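Long-range contacts in tail fiber protein (Pseudomonas aeruginosa, PDB 6CL6), which forms the trimeric receptor-binding fibre of an R-type pyocin, a contractile injection system, and probably recognises the surface of the target bacterium: residues P50-T60 against Y71-Q82; G296-C306 against A363-R372. All blocks are in the same frame, centred on the assembly; numbering follows the deposited sequence.

Contact 1 of 2, residues P50-T60 against Y71-Q82; sequences PNTATVPLMLT and YFYIQSMFYPDQ
Strand 57-60, an outermost strand of its sheet within this chain, pairs with strand 72-79 in an antiparallel beta hairpin; the sheet runs on through strand 85-92 in an up-and-down order. Met58 and Ile74 form a hydrogen-bonded pair at its middle, their amides exchanging bonds in both directions; Ile74 N reaches Met58 O at 2.8 Å. The next hydrogen-bonded pair, Thr60 and Phe72, repeats the exchange. Before the strand proper, Ser76 N is held by Pro56 O, but it stands well above the carbonyl plane, 43° out of it, where the short strand is already giving way to the preceding loop.

Leu59 and Tyr73 share one face of the hairpin. With CG of Leu59 anti to the backbone N (chi1 170°), its CD1 is carried back over the neighbouring strand and sits above the centre of the Tyr73 ring, 4.0 Å from the centroid and 5° off the normal, a CH-pi contact. Tyr79 of the third subunit also packs on Leu59, so this face belongs to the trimer interface. On the other face Met58 and Ile74 lie side by side, and Ile74 CD1 touches Pro50 CB at 3.5 Å, which packs the 3-10 segment 50-51 against this face.

Loop 53-56 runs past the Phe78 ring, with Val55 O at its edge; Gln82 CA, from the ring's own segment, lies over one face. Beside Ser76 OG, which is also hydrogen-bonded to Gln88 of the next strand, a water joins loop and strand. This water gives one hydrogen bond to Val55 O at 2.9 Å and another to Ile74 O at 2.8 Å, and shares a third with Ser76 OG, 2.7 Å long.

Contact 2 of 2, residues G296-C306 against A363-R372; sequences GLIRQWGQVTC and AVLSWEAFGR
Trp367 CG sits between its backbone N and carbonyl carbon (chi1 62°), and chi2 of -99° lays the indole flat across strand 297-306. Gly302 N lies 3.3 Å above the plane, over the centre of the ring system, with the carbonyl carbon of Trp301 nearer the rim. Gly302 has no side chain, and the indole presses directly on its backbone. At the edge of the ring a water accepts from Trp367 NE1 at 2.9 Å and donates to Gln303 O.

On the other face of the sheet, which carries Arg299, Glu368 and Phe370, a bend at chi3 turns the Arg299 guanidinium back across the pair. It lies nearly parallel to the Phe370 ring, 13° between planes, with NH1 3.7 Å from Phe370 CB, and offers its edge to Glu368. Both NE and NH2 bond weakly to Glu368 OE2, NH2 at 3.3 Å, in a salt bridge. The stronger partner of Arg299 NH1 is Glu368 of the second subunit, so these charges link into a ring round the trimer, while Tyr328 holds Glu368 OE1.

Ten backbone hydrogen bonds join the antiparallel strands from Ile298-Gly371 to Cys306-Ala363. The pair is central to the sheet of the gp53-like C-terminal domain, grouped with the H-type lectins, consistent with receptor binding. Strand 288-292 flanks 297-306, strand 324-331 flanks 363-371, and strand 310-315 packs against Trp367 and Val304.

How the contacts relate
Contact 1 comes first along the chain and is complete well before contact 2 begins, and the two lie on opposite sides of the chain's centre. Their centres are 171 Å apart and their nearest atoms about 143 Å, and they share no sheet. Contact 1 joins neighbouring strands of a hairpin, whereas contact 2 pairs strand 297-306 with the last strand of the chain, enclosing 56 intervening residues of the gp53-like C-terminal domain. Both contacts meet the two other subunits, so each sheet is built into the trimer. The fibre is thus beta domains strung along an elongated axis, held together across its subunits at widely separated levels.

Contact 1 of 2, residues P50-T60 against Y71-Q82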
loop_
_atom_site.group_PDB
_atom_site.type_symbol
_atom_site.label_atom_id
_atom_site.label_comp_id
_atom_site.label_asym_id
_atom_site.label_seq_id
_atom_site.Cartn_x
_atom_site.Cartn_y
_atom_site.Cartn_z
ATOM N N PRO A 50 50.644 40.795 -32.748
ATOM C CA PRO A 50 51.052 39.468 -33.247
ATOM C C PRO A 50 50.521 39.156 -34.631
ATOM O O PRO A 50 51.077 38.285 -35.309
ATOM C CB PRO A 50 50.495 38.505 -32.173
ATOM C CG PRO A 50 49.353 39.236 -31.546
ATOM C CD PRO A 50 49.720 40.706 -31.589
ATOM N N ASN A 51 49.490 39.868 -35.100
ATOM C CA ASN A 51 48.991 39.633 -36.452
ATOM C C ASN A 51 50.043 39.968 -37.508
ATOM O O ASN A 51 50.047 39.377 -38.602
ATOM C CB ASN A 51 47.735 40.471 -36.724
ATOM C CG ASN A 51 46.483 39.893 -36.111
ATOM O OD1 ASN A 51 46.511 39.149 -35.113
ATOM N ND2 ASN A 51 45.344 40.224 -36.723
ATOM N N THR A 52 50.938 40.901 -37.203
ATOM C CA THR A 52 51.956 41.322 -38.148
ATOM C C THR A 52 53.334 40.808 -37.758
ATOM O O THR A 52 54.369 41.364 -38.187
ATOM C CB THR A 52 51.948 42.860 -38.311
ATOM O OG1 THR A 52 52.164 43.508 -37.056
ATOM C CG2 THR A 52 50.635 43.292 -38.865
ATOM N N ALA A 53 53.374 39.709 -37.006
ATOM C CA ALA A 53 54.639 39.140 -36.563
ATOM C C ALA A 53 55.529 38.723 -37.736
ATOM O O ALA A 53 55.074 38.139 -38.719
ATOM C CB ALA A 53 54.364 37.923 -35.676
ATOM N N THR A 54 56.841 39.019 -37.599
ATOM C CA THR A 54 57.830 38.571 -38.556
ATOM C C THR A 54 59.046 37.960 -37.886
ATOM O O THR A 54 60.008 37.640 -38.578
ATOM C CB THR A 54 58.315 39.730 -39.469
ATOM O OG1 THR A 54 59.010 40.677 -38.640
ATOM C CG2 THR A 54 57.190 40.387 -40.174
ATOM N N VAL A 55 59.050 37.825 -36.562
ATOM C CA VAL A 55 60.129 37.162 -35.845
ATOM C C VAL A 55 59.522 35.991 -35.084
ATOM O O VAL A 55 58.320 36.019 -34.753
ATOM C CB VAL A 55 60.854 38.138 -34.916
ATOM C CG1 VAL A 55 61.502 39.248 -35.740
ATOM C CG2 VAL A 55 59.876 38.735 -33.895
ATOM N N PRO A 56 60.299 34.951 -34.783
ATOM C CA PRO A 56 59.694 33.729 -34.258
ATOM C C PRO A 56 59.343 33.769 -32.796
ATOM O O PRO A 56 58.658 32.860 -32.337
ATOM C CB PRO A 56 60.751 32.661 -34.545
ATOM C CG PRO A 56 62.045 33.407 -34.670
ATOM C CD PRO A 56 61.685 34.749 -35.252
ATOM N N LEU A 57 59.703 34.821 -32.069
ATOM C CA LEU A 57 59.345 34.960 -30.670
ATOM C C LEU A 57 59.128 36.437 -30.350
ATOM O O LEU A 57 59.944 37.287 -30.703
ATOM C CB LEU A 57 60.435 34.334 -29.775
ATOM C CG LEU A 57 60.181 34.375 -28.275
ATOM C CD1 LEU A 57 59.067 33.494 -27.871
ATOM C CD2 LEU A 57 61.405 33.999 -27.524
ATOM N N MET A 58 57.984 36.743 -29.739
ATOM C CA MET A 58 57.720 38.056 -29.184
ATOM C C MET A 58 56.966 37.869 -27.869
ATOM O O MET A 58 56.500 36.765 -27.531
ATOM C CB MET A 58 56.906 38.938 -30.124
ATOM C CG MET A 58 55.546 38.344 -30.452
ATOM S SD MET A 58 54.586 39.354 -31.595
ATOM C CE MET A 58 55.742 39.608 -32.936
ATOM N N LEU A 59 56.889 38.952 -27.102
ATOM C CA LEU A 59 56.116 39.031 -25.865
ATOM C C LEU A 59 55.219 40.259 -25.978
ATOM O O LEU A 59 55.711 41.350 -26.265
ATOM C CB LEU A 59 56.999 39.162 -24.637
ATOM C CG LEU A 59 56.372 39.482 -23.259
ATOM C CD1 LEU A 59 55.506 38.339 -22.765
ATOM C CD2 LEU A 59 57.458 39.806 -22.259
ATOM N N THR A 60 53.912 40.087 -25.781
ATOM C CA THR A 60 53.031 41.206 -26.029
ATOM C C THR A 60 51.730 41.008 -25.272
ATOM O O THR A 60 51.296 39.884 -25.042
ATOM C CB THR A 60 52.752 41.375 -27.532
ATOM O OG1 THR A 60 51.844 42.436 -27.752
ATOM C CG2 THR A 60 52.231 40.102 -28.132
ATOM N N TYR A 71 49.756 39.691 -20.936
ATOM C CA TYR A 71 50.933 39.384 -21.720
ATOM C C TYR A 71 51.034 37.890 -22.033
ATOM O O TYR A 71 50.791 37.037 -21.180
ATOM C CB TYR A 71 52.196 39.823 -20.991
ATOM C CG TYR A 71 52.397 41.329 -20.975
ATOM C CD1 TYR A 71 53.027 41.988 -22.020
ATOM C CD2 TYR A 71 51.915 42.092 -19.916
ATOM C CE1 TYR A 71 53.173 43.355 -22.024
ATOM C CE2 TYR A 71 52.091 43.491 -19.899
ATOM C CZ TYR A 71 52.718 44.104 -20.954
ATOM O OH TYR A 71 52.875 45.453 -20.954
ATOM N N PHE A 72 51.408 37.581 -23.270
ATOM C CA PHE A 72 51.740 36.226 -23.679
ATOM C C PHE A 72 53.013 36.235 -24.516
ATOM O O PHE A 72 53.182 37.095 -25.410
ATOM C CB PHE A 72 50.592 35.569 -24.508
ATOM C CG PHE A 72 49.471 35.039 -23.670
ATOM C CD1 PHE A 72 48.630 35.888 -22.978
ATOM C CD2 PHE A 72 49.315 33.651 -23.510
ATOM C CE1 PHE A 72 47.605 35.376 -22.173
ATOM C CE2 PHE A 72 48.296 33.140 -22.709
ATOM C CZ PHE A 72 47.450 34.003 -22.051
ATOM N N TYR A 73 53.871 35.235 -24.272
ATOM C CA TYR A 73 54.916 34.884 -25.226
ATOM C C TYR A 73 54.272 34.247 -26.437
ATOM O O TYR A 73 53.412 33.363 -26.299
ATOM C CB TYR A 73 55.912 33.901 -24.623
ATOM C CG TYR A 73 56.618 34.359 -23.387
ATOM C CD1 TYR A 73 56.096 34.107 -22.131
ATOM C CD2 TYR A 73 57.851 34.979 -23.481
ATOM C CE1 TYR A 73 56.799 34.529 -21.004
ATOM C CE2 TYR A 73 58.542 35.361 -22.391
ATOM C CZ TYR A 73 58.017 35.151 -21.164
ATOM O OH TYR A 73 58.765 35.571 -20.070
ATOM N N ILE A 74 54.648 34.702 -27.626
ATOM C CA ILE A 74 54.038 34.213 -28.854
ATOM C C ILE A 74 55.149 33.723 -29.743
ATOM O O ILE A 74 55.956 34.525 -30.229
ATOM C CB ILE A 74 53.176 35.280 -29.559
ATOM C CG1 ILE A 74 52.020 35.729 -28.617
ATOM C CG2 ILE A 74 52.628 34.709 -30.848
ATOM C CD1 ILE A 74 50.955 36.544 -29.270
ATOM N N GLN A 75 55.197 32.410 -29.942
ATOM C CA GLN A 75 56.076 31.809 -30.941
ATOM C C GLN A 75 55.398 31.848 -32.303
ATOM O O GLN A 75 54.193 31.620 -32.410
ATOM C CB GLN A 75 56.426 30.362 -30.595
ATOM C CG GLN A 75 57.010 30.108 -29.248
ATOM C CD GLN A 75 57.072 28.620 -28.960
ATOM O OE1 GLN A 75 57.786 27.884 -29.628
ATOM N NE2 GLN A 75 56.279 28.170 -27.991
ATOM N N SER A 76 56.180 32.110 -33.343
ATOM C CA SER A 76 55.644 32.115 -34.707
ATOM C C SER A 76 56.497 31.242 -35.605
ATOM O O SER A 76 57.722 31.272 -35.516
ATOM C CB SER A 76 55.608 33.521 -35.284
ATOM O OG SER A 76 54.706 34.325 -34.574
ATOM N N MET A 77 55.835 30.494 -36.474
ATOM C CA MET A 77 56.454 29.685 -37.510
ATOM C C MET A 77 55.819 30.103 -38.830
ATOM O O MET A 77 54.601 30.265 -38.906
ATOM C CB MET A 77 56.238 28.206 -37.244
ATOM C CG MET A 77 56.910 27.678 -36.010
ATOM S SD MET A 77 56.132 26.187 -35.411
ATOM C CE MET A 77 54.700 26.847 -34.597
ATOM N N PHE A 78 56.644 30.259 -39.863
ATOM C CA PHE A 78 56.280 30.918 -41.092
ATOM C C PHE A 78 56.496 30.081 -42.350
ATOM O O PHE A 78 57.422 29.291 -42.442
ATOM C CB PHE A 78 57.128 32.196 -41.279
ATOM C CG PHE A 78 57.074 33.153 -40.105
ATOM C CD1 PHE A 78 55.970 33.929 -39.883
ATOM C CD2 PHE A 78 58.173 33.281 -39.263
ATOM C CE1 PHE A 78 55.926 34.819 -38.834
ATOM C CE2 PHE A 78 58.132 34.162 -38.220
ATOM C CZ PHE A 78 57.030 34.924 -37.992
ATOM N N TYR A 79 55.643 30.323 -43.334
ATOM C CA TYR A 79 55.836 29.799 -44.682
ATOM C C TYR A 79 55.112 30.672 -45.689
ATOM O O TYR A 79 53.943 30.976 -45.470
ATOM C CB TYR A 79 55.318 28.356 -44.803
ATOM C CG TYR A 79 55.560 27.820 -46.196
ATOM C CD1 TYR A 79 56.746 27.174 -46.522
ATOM C CD2 TYR A 79 54.619 27.991 -47.173
ATOM C CE1 TYR A 79 56.964 26.720 -47.814
ATOM C CE2 TYR A 79 54.824 27.532 -48.459
ATOM C CZ TYR A 79 55.989 26.898 -48.776
ATOM O OH TYR A 79 56.183 26.465 -50.072
ATOM N N PRO A 80 55.736 31.049 -46.835
ATOM C CA PRO A 80 57.101 30.734 -47.258
ATOM C C PRO A 80 58.186 31.702 -46.806
ATOM O O PRO A 80 59.378 31.462 -47.086
ATOM C CB PRO A 80 56.986 30.753 -48.793
ATOM C CG PRO A 80 55.987 31.825 -49.037
ATOM C CD PRO A 80 54.988 31.721 -47.921
ATOM N N ASP A 81 57.799 32.810 -46.182
ATOM C CA ASP A 81 58.752 33.744 -45.606
ATOM C C ASP A 81 58.091 34.382 -44.381
ATOM O O ASP A 81 56.972 34.036 -44.027
ATOM C CB ASP A 81 59.237 34.773 -46.652
ATOM C CG ASP A 81 58.153 35.694 -47.178
ATOM O OD1 ASP A 81 57.131 35.921 -46.509
ATOM O OD2 ASP A 81 58.341 36.230 -48.305
ATOM N N GLN A 82 58.813 35.292 -43.728
ATOM C CA GLN A 82 58.334 35.823 -42.458
ATOM C C GLN A 82 57.152 36.764 -42.617
ATOM O O GLN A 82 56.554 37.141 -41.598
ATOM C CB GLN A 82 59.479 36.522 -41.701
ATOM C CG GLN A 82 59.933 37.845 -42.275
ATOM C CD GLN A 82 60.785 37.719 -43.519
ATOM O OE1 GLN A 82 61.182 36.628 -43.946
ATOM N NE2 GLN A 82 61.094 38.867 -44.115
HETATM O O HOH W 1 56.230 35.615 -32.831
#

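Contact 2 of 2, residues G296-C306 against A363-R372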
loop_
_atom_site.group_PDB
_atom_site.type_symbol
_atom_site.label_atom_id
_atom_site.label_comp_id
_atom_site.label_asym_id
_atom_site.label_seq_id
_atom_site.Cartn_x
_atom_site.Cartn_y
_atom_site.Cartn_z
ATOM N N GLY A 296 -61.100 -38.230 36.485
ATOM C CA GLY A 296 -61.610 -39.555 36.164
ATOM C C GLY A 296 -62.992 -39.856 36.700
ATOM O O GLY A 296 -63.485 -40.969 36.498
ATOM N N LEU A 297 -63.635 -38.910 37.376
ATOM C CA LEU A 297 -64.996 -39.142 37.850
ATOM C C LEU A 297 -65.939 -39.309 36.667
ATOM O O LEU A 297 -65.888 -38.550 35.689
ATOM C CB LEU A 297 -65.455 -37.986 38.738
ATOM C CG LEU A 297 -66.885 -38.056 39.271
ATOM C CD1 LEU A 297 -67.014 -39.169 40.290
ATOM C CD2 LEU A 297 -67.274 -36.730 39.877
ATOM N N ILE A 298 -66.794 -40.334 36.751
ATOM C CA ILE A 298 -67.754 -40.644 35.706
ATOM C C ILE A 298 -69.142 -40.644 36.334
ATOM O O ILE A 298 -69.332 -41.210 37.420
ATOM C CB ILE A 298 -67.486 -42.012 35.051
ATOM C CG1 ILE A 298 -66.139 -41.988 34.318
ATOM C CG2 ILE A 298 -68.638 -42.393 34.104
ATOM C CD1 ILE A 298 -65.681 -43.342 33.899
ATOM N N ARG A 299 -70.088 -40.016 35.647
ATOM C CA ARG A 299 -71.500 -40.098 35.992
ATOM C C ARG A 299 -72.254 -40.706 34.820
ATOM O O ARG A 299 -71.969 -40.399 33.657
ATOM C CB ARG A 299 -72.099 -38.730 36.324
ATOM C CG ARG A 299 -71.510 -38.083 37.570
ATOM C CD ARG A 299 -72.399 -36.936 38.064
ATOM N NE ARG A 299 -73.673 -37.390 38.636
ATOM C CZ ARG A 299 -73.860 -37.733 39.920
ATOM N NH1 ARG A 299 -72.853 -37.689 40.787
ATOM N NH2 ARG A 299 -75.058 -38.114 40.333
ATOM N N GLN A 300 -73.225 -41.561 35.130
ATOM C CA GLN A 300 -73.981 -42.250 34.103
ATOM C C GLN A 300 -75.452 -42.253 34.518
ATOM O O GLN A 300 -75.781 -41.992 35.671
ATOM C CB GLN A 300 -73.493 -43.695 33.901
ATOM C CG GLN A 300 -71.981 -43.857 33.837
ATOM C CD GLN A 300 -71.564 -45.189 33.200
ATOM O OE1 GLN A 300 -72.079 -45.571 32.162
ATOM N NE2 GLN A 300 -70.648 -45.894 33.845
ATOM N N TRP A 301 -76.321 -42.536 33.548
ATOM C CA TRP A 301 -77.761 -42.502 33.799
ATOM C C TRP A 301 -78.480 -43.344 32.760
ATOM O O TRP A 301 -77.929 -43.688 31.711
ATOM C CB TRP A 301 -78.305 -41.069 33.760
ATOM C CG TRP A 301 -77.941 -40.375 32.503
ATOM C CD1 TRP A 301 -78.662 -40.325 31.352
ATOM C CD2 TRP A 301 -76.734 -39.632 32.255
ATOM N NE1 TRP A 301 -77.967 -39.600 30.397
ATOM C CE2 TRP A 301 -76.801 -39.150 30.942
ATOM C CE3 TRP A 301 -75.617 -39.312 33.036
ATOM C CZ2 TRP A 301 -75.772 -38.385 30.368
ATOM C CZ3 TRP A 301 -74.604 -38.548 32.465
ATOM C CH2 TRP A 301 -74.706 -38.096 31.154
ATOM N N GLY A 302 -79.732 -43.653 33.072
ATOM C CA GLY A 302 -80.559 -44.461 32.203
ATOM C C GLY A 302 -81.930 -44.630 32.834
ATOM O O GLY A 302 -82.264 -43.972 33.822
ATOM N N GLN A 303 -82.721 -45.503 32.227
ATOM C CA GLN A 303 -84.046 -45.833 32.753
ATOM C C GLN A 303 -84.238 -47.339 32.662
ATOM O O GLN A 303 -83.582 -48.011 31.870
ATOM C CB GLN A 303 -85.174 -45.127 32.002
ATOM C CG GLN A 303 -85.012 -43.631 31.841
ATOM C CD GLN A 303 -84.088 -43.264 30.677
ATOM O OE1 GLN A 303 -84.147 -43.883 29.605
ATOM N NE2 GLN A 303 -83.223 -42.258 30.883
ATOM N N VAL A 304 -85.156 -47.868 33.479
ATOM C CA VAL A 304 -85.375 -49.307 33.516
ATOM C C VAL A 304 -86.808 -49.567 33.948
ATOM O O VAL A 304 -87.346 -48.861 34.797
ATOM C CB VAL A 304 -84.347 -49.998 34.448
ATOM C CG1 VAL A 304 -84.539 -49.584 35.886
ATOM C CG2 VAL A 304 -84.401 -51.501 34.301
ATOM N N THR A 305 -87.429 -50.583 33.348
ATOM C CA THR A 305 -88.759 -51.040 33.777
ATOM C C THR A 305 -88.579 -52.073 34.875
ATOM O O THR A 305 -87.889 -53.088 34.679
ATOM C CB THR A 305 -89.549 -51.622 32.608
ATOM O OG1 THR A 305 -89.772 -50.601 31.626
ATOM C CG2 THR A 305 -90.927 -52.141 33.097
ATOM N N CYS A 306 -89.171 -51.803 36.028
ATOM C CA CYS A 306 -89.116 -52.693 37.179
ATOM C C CYS A 306 -90.478 -53.370 37.384
ATOM O O CYS A 306 -91.528 -52.770 37.105
ATOM C CB CYS A 306 -88.752 -51.932 38.472
ATOM S SG CYS A 306 -87.184 -51.137 38.473
ATOM N N ALA A 363 -93.290 -50.402 36.779
ATOM C CA ALA A 363 -93.065 -48.980 36.694
ATOM C C ALA A 363 -91.686 -48.710 36.124
ATOM O O ALA A 363 -90.746 -49.465 36.348
ATOM C CB ALA A 363 -93.192 -48.266 38.042
ATOM N N VAL A 364 -91.589 -47.605 35.413
ATOM C CA VAL A 364 -90.314 -47.157 34.859
ATOM C C VAL A 364 -89.622 -46.285 35.892
ATOM O O VAL A 364 -90.195 -45.300 36.362
ATOM C CB VAL A 364 -90.505 -46.400 33.547
ATOM C CG1 VAL A 364 -89.170 -45.846 33.110
ATOM C CG2 VAL A 364 -91.084 -47.333 32.463
ATOM N N LEU A 365 -88.393 -46.653 36.246
ATOM C CA LEU A 365 -87.559 -45.877 37.146
ATOM C C LEU A 365 -86.337 -45.366 36.391
ATOM O O LEU A 365 -85.706 -46.106 35.623
ATOM C CB LEU A 365 -87.117 -46.716 38.345
ATOM C CG LEU A 365 -88.155 -46.867 39.482
ATOM C CD1 LEU A 365 -89.419 -47.583 39.010
ATOM C CD2 LEU A 365 -87.516 -47.603 40.661
ATOM N N SER A 366 -86.026 -44.100 36.585
ATOM C CA SER A 366 -84.754 -43.580 36.099
ATOM C C SER A 366 -83.711 -43.732 37.195
ATOM O O SER A 366 -84.032 -43.967 38.368
ATOM C CB SER A 366 -84.879 -42.125 35.667
ATOM O OG SER A 366 -85.301 -41.311 36.745
ATOM N N TRP A 367 -82.442 -43.621 36.799
ATOM C CA TRP A 367 -81.363 -43.823 37.729
ATOM C C TRP A 367 -80.137 -43.009 37.319
ATOM O O TRP A 367 -79.964 -42.644 36.155
ATOM C CB TRP A 367 -81.006 -45.311 37.823
ATOM C CG TRP A 367 -80.527 -45.905 36.539
ATOM C CD1 TRP A 367 -81.263 -46.636 35.661
ATOM C CD2 TRP A 367 -79.216 -45.808 35.984
ATOM N NE1 TRP A 367 -80.484 -47.026 34.596
ATOM C CE2 TRP A 367 -79.224 -46.518 34.763
ATOM C CE3 TRP A 367 -78.034 -45.207 36.397
ATOM C CZ2 TRP A 367 -78.092 -46.621 33.950
ATOM C CZ3 TRP A 367 -76.899 -45.303 35.576
ATOM C CH2 TRP A 367 -76.941 -46.007 34.378
ATOM N N GLU A 368 -79.290 -42.722 38.317
ATOM C CA GLU A 368 -77.982 -42.135 38.105
ATOM C C GLU A 368 -76.962 -42.906 38.933
ATOM O O GLU A 368 -77.276 -43.430 40.009
ATOM C CB GLU A 368 -77.961 -40.663 38.529
ATOM C CG GLU A 368 -78.283 -39.680 37.452
ATOM C CD GLU A 368 -77.938 -38.252 37.883
ATOM O OE1 GLU A 368 -78.743 -37.630 38.609
ATOM O OE2 GLU A 368 -76.842 -37.779 37.534
ATOM N N ALA A 369 -75.736 -42.982 38.422
ATOM C CA ALA A 369 -74.654 -43.651 39.113
ATOM C C ALA A 369 -73.370 -42.875 38.863
ATOM O O ALA A 369 -73.252 -42.176 37.862
ATOM C CB ALA A 369 -74.488 -45.093 38.637
ATOM N N PHE A 370 -72.422 -42.976 39.799
ATOM C CA PHE A 370 -71.145 -42.302 39.642
ATOM C C PHE A 370 -70.038 -43.212 40.138
ATOM O O PHE A 370 -70.254 -44.123 40.939
ATOM C CB PHE A 370 -71.145 -40.932 40.350
ATOM C CG PHE A 370 -71.301 -41.011 41.843
ATOM C CD1 PHE A 370 -72.568 -41.132 42.412
ATOM C CD2 PHE A 370 -70.190 -40.955 42.674
ATOM C CE1 PHE A 370 -72.716 -41.211 43.785
ATOM C CE2 PHE A 370 -70.323 -41.035 44.046
ATOM C CZ PHE A 370 -71.589 -41.162 44.606
ATOM N N GLY A 371 -68.830 -42.970 39.625
ATOM C CA GLY A 371 -67.716 -43.824 39.984
ATOM C C GLY A 371 -66.440 -43.420 39.267
ATOM O O GLY A 371 -66.275 -42.260 38.884
ATOM N N ARG A 372 -65.537 -44.370 39.088
ATOM C CA ARG A 372 -64.248 -44.065 38.477
ATOM C C ARG A 372 -63.677 -45.324 37.860
ATOM O O ARG A 372 -64.273 -46.415 37.953
ATOM C CB ARG A 372 -63.281 -43.484 39.515
ATOM C CG ARG A 372 -62.910 -44.443 40.645
ATOM C CD ARG A 372 -61.842 -43.845 41.551
ATOM N NE ARG A 372 -61.713 -44.576 42.812
ATOM C CZ ARG A 372 -60.839 -45.557 43.022
ATOM N NH1 ARG A 372 -60.006 -45.933 42.058
ATOM N NH2 ARG A 372 -60.796 -46.159 44.202
ATOM O OXT ARG A 372 -62.615 -45.270 37.241
HETATM O O HOH W 2 -62.069 -42.974 35.689
HETATM O O HOH W 3 -80.828 -48.488 32.161
#